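Local coordinates for protein alpha-glucosidase YIHQ (Escherichia coli, PDB 5AEG) that hydrolyses sulfoquinovosyl diacylglycerides, and simpler sulfoquinovosides such as sulfoquinovosyl glycerol, to release sulfoquinovose for sulfoglycolysis, at residues Lys270-Met275 with Lys321-Glu326; Pro314-Arg319 with Ile395-Gly400; Ile81-Gly86 with Ala91-Ser96. One frame throughout, in Å; residues are numbered along the deposited sequence.

Contact 1 (Lys270-Met275 with Lys321-Glu326)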
# COMPACT_ATOMS: atom_id res chain seq x y z
N LYS A 270 -21.59 3.70 -24.24
CA LYS A 270 -21.51 5.02 -24.87
C LYS A 270 -20.17 5.67 -24.58
O LYS A 270 -19.57 6.33 -25.42
CB LYS A 270 -22.59 5.99 -24.39
CG LYS A 270 -23.95 5.76 -25.09
CD LYS A 270 -24.89 6.99 -25.06
CE LYS A 270 -24.64 8.02 -26.19
NZ LYS A 270 -23.56 9.04 -25.91
N LYS A 271 -19.75 5.54 -23.33
CA LYS A 271 -18.48 6.16 -22.92
C LYS A 271 -17.29 5.45 -23.55
O LYS A 271 -16.40 6.15 -24.03
CB LYS A 271 -18.36 6.27 -21.40
CG LYS A 271 -19.31 7.25 -20.81
CD LYS A 271 -19.04 7.36 -19.32
CE LYS A 271 -20.11 8.12 -18.55
NZ LYS A 271 -20.09 9.52 -18.97
N LEU A 272 -17.31 4.13 -23.62
CA LEU A 272 -16.28 3.37 -24.31
C LEU A 272 -16.13 3.85 -25.74
O LEU A 272 -14.99 4.04 -26.27
CB LEU A 272 -16.55 1.86 -24.30
CG LEU A 272 -15.66 0.96 -25.17
CD1 LEU A 272 -14.22 1.01 -24.61
CD2 LEU A 272 -16.18 -0.46 -25.27
N ASP A 273 -17.27 4.01 -26.41
CA ASP A 273 -17.23 4.40 -27.81
C ASP A 273 -16.75 5.79 -28.03
O ASP A 273 -16.02 5.98 -28.99
CB ASP A 273 -18.62 4.21 -28.49
CG ASP A 273 -18.97 2.75 -28.69
OD1 ASP A 273 -18.09 1.93 -28.94
OD2 ASP A 273 -20.16 2.39 -28.70
N THR A 274 -17.22 6.76 -27.24
CA THR A 274 -16.77 8.12 -27.32
C THR A 274 -15.22 8.24 -27.19
O THR A 274 -14.58 9.00 -27.94
CB THR A 274 -17.42 8.94 -26.20
OG1 THR A 274 -18.82 8.98 -26.43
CG2 THR A 274 -16.84 10.34 -26.09
N MET A 275 -14.68 7.50 -26.23
CA MET A 275 -13.20 7.55 -26.01
C MET A 275 -12.46 6.87 -27.15
O MET A 275 -11.49 7.46 -27.68
CB MET A 275 -12.85 6.90 -24.68
CG MET A 275 -13.42 7.69 -23.48
SD MET A 275 -13.03 9.41 -23.32
CE MET A 275 -11.45 9.33 -22.45
N LYS A 321 -18.29 -10.52 -23.50
CA LYS A 321 -17.69 -11.27 -24.64
C LYS A 321 -17.42 -10.38 -25.81
O LYS A 321 -16.32 -10.40 -26.37
CB LYS A 321 -18.57 -12.47 -25.04
CG LYS A 321 -18.76 -13.50 -23.93
CD LYS A 321 -17.52 -14.35 -23.69
CE LYS A 321 -17.60 -15.27 -22.46
NZ LYS A 321 -17.03 -14.66 -21.17
N GLN A 322 -18.38 -9.55 -26.14
CA GLN A 322 -18.22 -8.62 -27.22
C GLN A 322 -17.03 -7.65 -26.95
O GLN A 322 -16.14 -7.40 -27.80
CB GLN A 322 -19.54 -7.88 -27.40
CG GLN A 322 -19.51 -6.73 -28.40
CD GLN A 322 -20.85 -5.99 -28.52
OE1 GLN A 322 -21.91 -6.64 -28.49
NE2 GLN A 322 -20.81 -4.62 -28.66
N TRP A 323 -16.98 -7.12 -25.72
CA TRP A 323 -15.87 -6.20 -25.40
C TRP A 323 -14.53 -6.91 -25.50
O TRP A 323 -13.55 -6.35 -26.04
CB TRP A 323 -16.10 -5.55 -23.97
CG TRP A 323 -17.20 -4.51 -23.91
CD1 TRP A 323 -17.66 -3.75 -24.90
CD2 TRP A 323 -17.96 -4.13 -22.74
NE1 TRP A 323 -18.65 -2.89 -24.45
CE2 TRP A 323 -18.86 -3.14 -23.13
CE3 TRP A 323 -17.97 -4.57 -21.41
CZ2 TRP A 323 -19.71 -2.51 -22.24
CZ3 TRP A 323 -18.88 -3.96 -20.52
CH2 TRP A 323 -19.72 -2.96 -20.95
N ASN A 324 -14.47 -8.14 -24.99
CA ASN A 324 -13.22 -8.89 -25.03
C ASN A 324 -12.78 -9.07 -26.49
O ASN A 324 -11.63 -8.80 -26.85
CB ASN A 324 -13.37 -10.23 -24.36
CG ASN A 324 -13.52 -10.15 -22.88
OD1 ASN A 324 -13.40 -9.07 -22.17
ND2 ASN A 324 -13.77 -11.28 -22.36
N GLN A 325 -13.72 -9.41 -27.37
CA GLN A 325 -13.41 -9.43 -28.84
C GLN A 325 -12.80 -8.20 -29.40
O GLN A 325 -12.03 -8.31 -30.34
CB GLN A 325 -14.63 -9.78 -29.69
CG GLN A 325 -14.85 -11.30 -29.69
CD GLN A 325 -16.28 -11.69 -30.07
OE1 GLN A 325 -16.96 -10.95 -30.79
NE2 GLN A 325 -16.74 -12.86 -29.60
N GLU A 326 -13.14 -7.04 -28.84
CA GLU A 326 -12.58 -5.76 -29.26
C GLU A 326 -11.37 -5.30 -28.42
O GLU A 326 -10.99 -4.12 -28.47
CB GLU A 326 -13.68 -4.71 -29.13
CG GLU A 326 -14.92 -5.01 -29.96
CD GLU A 326 -16.09 -4.10 -29.63
OE1 GLU A 326 -16.06 -3.33 -28.59
OE2 GLU A 326 -17.08 -4.20 -30.39
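Leu272 and Trp323 join two neighbouring outer helices of the TIM barrel, 265-277 and 316-325, which come before and after strand 282-286. The contact is slight, 83 Å² in all, and the backbones stay well apart, with the CA atoms of Leu272 and Trp323 9.6 Å from each other. One methyl group bridges the gap. Leu272 CD2 lies 3.6 Å from Trp323 NE1; the branch gets there because a chi1 of 171° swings CG away from the backbone N and toward the other helix. The same methyl is 3.6 Å from the neighbouring CD1 of Trp323, so it sits beside this bond of the five-membered ring, approaching obliquely. The two side chains slide past each other, running opposite ways. Ile285 of strand 282-286 touches both, so the pair packs on the barrel strand that lies between the two helices in sequence.

Polar groups border this apolar patch. The Trp323 NE1 hydrogen bonds to Gln269 OE1, while Gln269 NE2 reaches Asp273 OD2. Glu326, the first residue past the end of helix 316-325, brings OE1 to 4.4 Å from Leu272 CD2. Glu326 OE1 and Asp273 OD1 stay 5.6 Å apart; Arg276 forms a salt bridge to each and probably offsets their like charge. Within helix 265-277, Lys270 O is gripped twice, by Thr274 N and by Thr274 OG1 at 2.9 Å, from opposite faces of its carbonyl plane. The whole is apolar packing between two successive outer helices over the strand that separates them in sequence, as in a (beta/alpha)8 barrel.

Contact 2 (Pro314-Arg319 with Ile395-Gly400); sequences PQLDSR and IELGCG
Leu397 reaches toward the first turn of helix 316-325, where Leu316 and Asp317 receive it. Its CB and CG stay farther back from the helix segment, and the two methyls make the contact. CD1 goes to Asp317, 4.2 Å from its CB, and CD2 goes to Leu316, whose CD2 methyl is 4.4 Å from CD2 of Leu397. The fork of Leu397 thus spans two successive residues at the start of the helix, in a light apolar touch. Trp308 lies against Leu316, Asp317 and Leu397 alike, and Trp290 also touches Leu397.

Leu397 sits in the type I turn Ile395-Gly398 that closes off helix 380-395. Gly398 then takes a positive phi of 102° and completes a Schellman motif, its N bonding Ile395 O at 2.9 Å. In the TIM barrel this is the turn between a helix and the next strand: Gly400 bonds through its backbone to Phe330 and Leu451, in strands that flank strand 401-404.

A water joins the backbones beside the methyls, donating one hydrogen bond to Asp317 O (2.6 Å) and another to Leu397 O (2.8 Å). CG of Asp317 is tucked between the backbone N and the carbonyl carbon (chi1 51°), which turns the carboxylate away from Leu397 and lets OD1 accept from Ser318 N at 2.8 Å, met from above the carboxylate plane. That bond is bent, 131° at the hydrogen. Lying by the N-terminal turn of the helix, the carboxylate is probably favoured in its negative form.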
# COMPACT_ATOMS: atom_id res chain seq x y z
N PRO A 314 -27.94 -4.85 -17.47
CA PRO A 314 -28.52 -5.81 -18.42
C PRO A 314 -27.55 -6.25 -19.52
O PRO A 314 -26.79 -5.39 -20.09
CB PRO A 314 -29.72 -5.06 -19.00
CG PRO A 314 -29.39 -3.59 -18.87
CD PRO A 314 -28.57 -3.50 -17.55
N GLN A 315 -27.57 -7.57 -19.77
CA GLN A 315 -26.86 -8.24 -20.90
C GLN A 315 -25.32 -8.19 -20.68
O GLN A 315 -24.56 -8.32 -21.61
CB GLN A 315 -27.23 -7.64 -22.29
CG GLN A 315 -28.72 -7.48 -22.57
CD GLN A 315 -29.00 -7.09 -24.01
OE1 GLN A 315 -29.06 -5.90 -24.38
NE2 GLN A 315 -29.12 -8.08 -24.84
N LEU A 316 -24.87 -8.02 -19.43
CA LEU A 316 -23.45 -7.85 -19.21
C LEU A 316 -22.70 -9.14 -19.57
O LEU A 316 -21.61 -9.07 -20.06
CB LEU A 316 -23.21 -7.48 -17.73
CG LEU A 316 -21.71 -7.40 -17.31
CD1 LEU A 316 -21.13 -6.27 -18.05
CD2 LEU A 316 -21.63 -7.26 -15.79
N ASP A 317 -23.32 -10.30 -19.35
CA ASP A 317 -22.66 -11.60 -19.63
C ASP A 317 -22.28 -11.70 -21.09
O ASP A 317 -21.13 -12.03 -21.40
CB ASP A 317 -23.49 -12.81 -19.16
CG ASP A 317 -24.92 -12.79 -19.64
OD1 ASP A 317 -25.43 -11.80 -20.32
OD2 ASP A 317 -25.54 -13.79 -19.31
N SER A 318 -23.19 -11.29 -21.97
CA SER A 318 -22.85 -11.30 -23.40
C SER A 318 -22.02 -10.07 -23.81
O SER A 318 -21.18 -10.19 -24.72
CB SER A 318 -24.09 -11.41 -24.30
OG SER A 318 -24.97 -10.32 -24.06
N ARG A 319 -22.28 -8.92 -23.18
CA ARG A 319 -21.51 -7.73 -23.50
C ARG A 319 -20.01 -7.90 -23.20
O ARG A 319 -19.20 -7.35 -23.96
CB ARG A 319 -22.06 -6.42 -22.87
CG ARG A 319 -21.58 -5.14 -23.54
CD ARG A 319 -21.87 -5.09 -25.06
NE ARG A 319 -23.31 -5.07 -25.25
CZ ARG A 319 -24.05 -3.97 -25.17
NH1 ARG A 319 -23.52 -2.78 -24.97
NH2 ARG A 319 -25.38 -4.07 -25.22
N ILE A 395 -14.93 -14.59 -11.81
CA ILE A 395 -14.04 -15.21 -12.82
C ILE A 395 -14.85 -15.91 -13.90
O ILE A 395 -14.60 -15.70 -15.08
CB ILE A 395 -13.04 -16.23 -12.20
CG1 ILE A 395 -12.06 -15.47 -11.24
CG2 ILE A 395 -12.25 -16.91 -13.31
CD1 ILE A 395 -11.13 -16.28 -10.35
N GLU A 396 -15.81 -16.74 -13.50
CA GLU A 396 -16.67 -17.42 -14.47
C GLU A 396 -17.57 -16.49 -15.25
O GLU A 396 -17.90 -16.83 -16.33
CB GLU A 396 -17.44 -18.59 -13.83
CG GLU A 396 -16.50 -19.77 -13.65
CD GLU A 396 -17.15 -20.98 -12.98
OE1 GLU A 396 -18.41 -21.13 -13.02
OE2 GLU A 396 -16.38 -21.78 -12.40
N LEU A 397 -17.91 -15.30 -14.73
CA LEU A 397 -18.64 -14.32 -15.48
C LEU A 397 -17.79 -13.76 -16.61
O LEU A 397 -18.30 -13.18 -17.56
CB LEU A 397 -19.13 -13.23 -14.54
CG LEU A 397 -19.91 -12.02 -15.10
CD1 LEU A 397 -21.27 -12.37 -15.62
CD2 LEU A 397 -20.07 -10.97 -14.05
N GLY A 398 -16.46 -13.94 -16.53
CA GLY A 398 -15.61 -13.33 -17.58
C GLY A 398 -14.87 -12.04 -17.16
O GLY A 398 -14.23 -11.39 -17.99
N CYS A 399 -14.90 -11.72 -15.89
CA CYS A 399 -14.16 -10.53 -15.39
C CYS A 399 -12.69 -10.70 -15.62
O CYS A 399 -12.09 -11.74 -15.27
CB CYS A 399 -14.44 -10.27 -13.92
SG CYS A 399 -16.11 -9.78 -13.54
N GLY A 400 -12.08 -9.64 -16.13
CA GLY A 400 -10.63 -9.58 -16.24
C GLY A 400 -9.83 -9.09 -15.00
O GLY A 400 -8.60 -9.12 -15.00
O HOH W 1 -19.25 -13.39 -20.16

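Contact 3 (Ile81-Gly86 with Ala91-Ser96)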
# COMPACT_ATOMS: atom_id res chain seq x y z
N ILE A 81 20.30 -14.45 26.09
CA ILE A 81 20.37 -13.41 27.10
C ILE A 81 19.16 -13.46 28.03
O ILE A 81 17.99 -13.42 27.58
CB ILE A 81 20.53 -12.03 26.47
CG1 ILE A 81 21.65 -12.10 25.45
CG2 ILE A 81 20.84 -11.03 27.53
CD1 ILE A 81 22.02 -10.79 24.80
N HIS A 82 19.46 -13.65 29.31
CA HIS A 82 18.46 -13.53 30.37
C HIS A 82 18.43 -12.11 30.86
O HIS A 82 19.36 -11.65 31.51
CB HIS A 82 18.75 -14.45 31.52
CG HIS A 82 18.66 -15.89 31.18
ND1 HIS A 82 17.51 -16.62 31.36
CD2 HIS A 82 19.60 -16.75 30.71
CE1 HIS A 82 17.73 -17.87 30.98
NE2 HIS A 82 18.99 -17.97 30.59
N PHE A 83 17.35 -11.38 30.54
CA PHE A 83 17.24 -10.01 31.10
C PHE A 83 16.35 -10.05 32.35
O PHE A 83 15.37 -10.77 32.39
CB PHE A 83 16.55 -9.03 30.08
CG PHE A 83 17.39 -8.68 28.91
CD1 PHE A 83 18.24 -7.64 28.95
CD2 PHE A 83 17.26 -9.38 27.74
CE1 PHE A 83 19.00 -7.27 27.86
CE2 PHE A 83 17.97 -9.01 26.62
CZ PHE A 83 18.85 -8.00 26.68
N SER A 84 16.64 -9.18 33.30
CA SER A 84 15.87 -9.21 34.45
C SER A 84 15.98 -7.89 35.19
O SER A 84 16.79 -7.00 34.88
CB SER A 84 16.28 -10.42 35.35
OG SER A 84 17.55 -10.11 35.87
N ARG A 85 15.08 -7.73 36.13
CA ARG A 85 15.12 -6.60 37.07
C ARG A 85 14.66 -7.14 38.47
O ARG A 85 13.64 -7.80 38.59
CB ARG A 85 14.16 -5.51 36.65
CG ARG A 85 14.21 -4.29 37.53
CD ARG A 85 15.52 -3.61 37.35
NE ARG A 85 15.52 -2.37 38.11
CZ ARG A 85 15.06 -1.20 37.68
NH1 ARG A 85 14.54 -1.05 36.43
NH2 ARG A 85 15.12 -0.16 38.50
N GLY A 86 15.49 -6.94 39.48
CA GLY A 86 15.18 -7.54 40.84
C GLY A 86 15.13 -9.02 40.78
O GLY A 86 15.90 -9.65 40.04
N ALA A 91 12.91 -11.42 31.12
CA ALA A 91 12.58 -11.84 29.76
C ALA A 91 13.80 -12.55 29.14
O ALA A 91 14.90 -12.28 29.55
CB ALA A 91 12.25 -10.59 28.91
N THR A 92 13.60 -13.33 28.11
CA THR A 92 14.75 -13.98 27.42
C THR A 92 14.83 -13.51 25.97
O THR A 92 13.80 -13.31 25.31
CB THR A 92 14.67 -15.50 27.37
OG1 THR A 92 13.47 -15.82 26.77
CG2 THR A 92 14.66 -16.11 28.79
N LEU A 93 16.05 -13.31 25.50
CA LEU A 93 16.31 -12.96 24.10
C LEU A 93 17.25 -13.98 23.54
O LEU A 93 18.39 -14.12 24.04
CB LEU A 93 16.93 -11.57 24.02
CG LEU A 93 17.43 -11.16 22.61
CD1 LEU A 93 16.22 -11.04 21.68
CD2 LEU A 93 18.25 -9.91 22.64
N ASN A 94 16.78 -14.76 22.59
CA ASN A 94 17.60 -15.65 21.84
C ASN A 94 18.11 -14.97 20.57
O ASN A 94 17.31 -14.37 19.80
CB ASN A 94 16.83 -16.91 21.48
CG ASN A 94 17.66 -18.14 21.73
OD1 ASN A 94 17.55 -18.71 22.82
ND2 ASN A 94 18.56 -18.50 20.79
N ILE A 95 19.40 -15.14 20.32
CA ILE A 95 20.12 -14.56 19.19
C ILE A 95 20.72 -15.72 18.42
O ILE A 95 21.46 -16.60 19.01
CB ILE A 95 21.22 -13.65 19.64
CG1 ILE A 95 20.67 -12.54 20.49
CG2 ILE A 95 22.04 -13.06 18.46
CD1 ILE A 95 21.76 -11.62 21.03
N SER A 96 20.39 -15.75 17.13
CA SER A 96 20.78 -16.85 16.25
C SER A 96 20.84 -16.38 14.78
O SER A 96 20.41 -15.25 14.49
CB SER A 96 19.92 -18.07 16.47
OG SER A 96 18.65 -18.07 15.84
O HOH W 2 15.60 -14.24 32.10
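Phe83 turns the edge of its ring to Leu93, with CE2 3.8 Å from Leu93 CB and the two side chains running alongside each other in the same direction. Ile81, two residues back on the same strand, lays CG2 over one face of the ring, offset toward the rim. Ile81 itself continues across to Ile95, CD1 to CD1 at 3.9 Å. On the other face of the sheet His82 and Thr92 lie side by side, ND1 of His82 being 3.9 Å from CG2 of Thr92; a water in the plane of the imidazole, at its edge, links ND1 (3.1 Å) to Ala91 O.

The hairpin of strands 79-85 and 89-97, in the galactose mutarotase-like domain, is antiparallel. Ile81 with Leu93 and Phe83 with Ala91 are hydrogen-bonded pairs, each closed by two bonds of 2.8 Å between backbone N and O, and His82 with Thr92 is the non-hydrogen-bonded pair between them. Four short backbone bonds, straightest at the Ile81-Leu93 pair (171° and 167°), set the register, while the apolar face is buried under strands 9-12 and 20-24 and the His82 and Thr92 face is more open to water.

Overall arrangement
Contacts 1 and 2 are neighbours in the TIM-barrel domain, their centres 13 Å apart, and both use helix 316-325: its first turn serves contact 2 and its last turns contact 1. They meet where Trp323 CZ3 packs 4.1 Å from Leu316 CD1. Along the chain their segments alternate, 270-275, 314-319, 321-326 and 395-400, so this helix is tied to the barrel helix before it and to the turn after helix 380-395. Contact 3, a local hairpin, comes first in sequence and lies across the chain's centre, 65 Å from contact 1 and 59 Å from contact 2 between centres, in the N-terminal galactose mutarotase-like domain, far from the barrel helices.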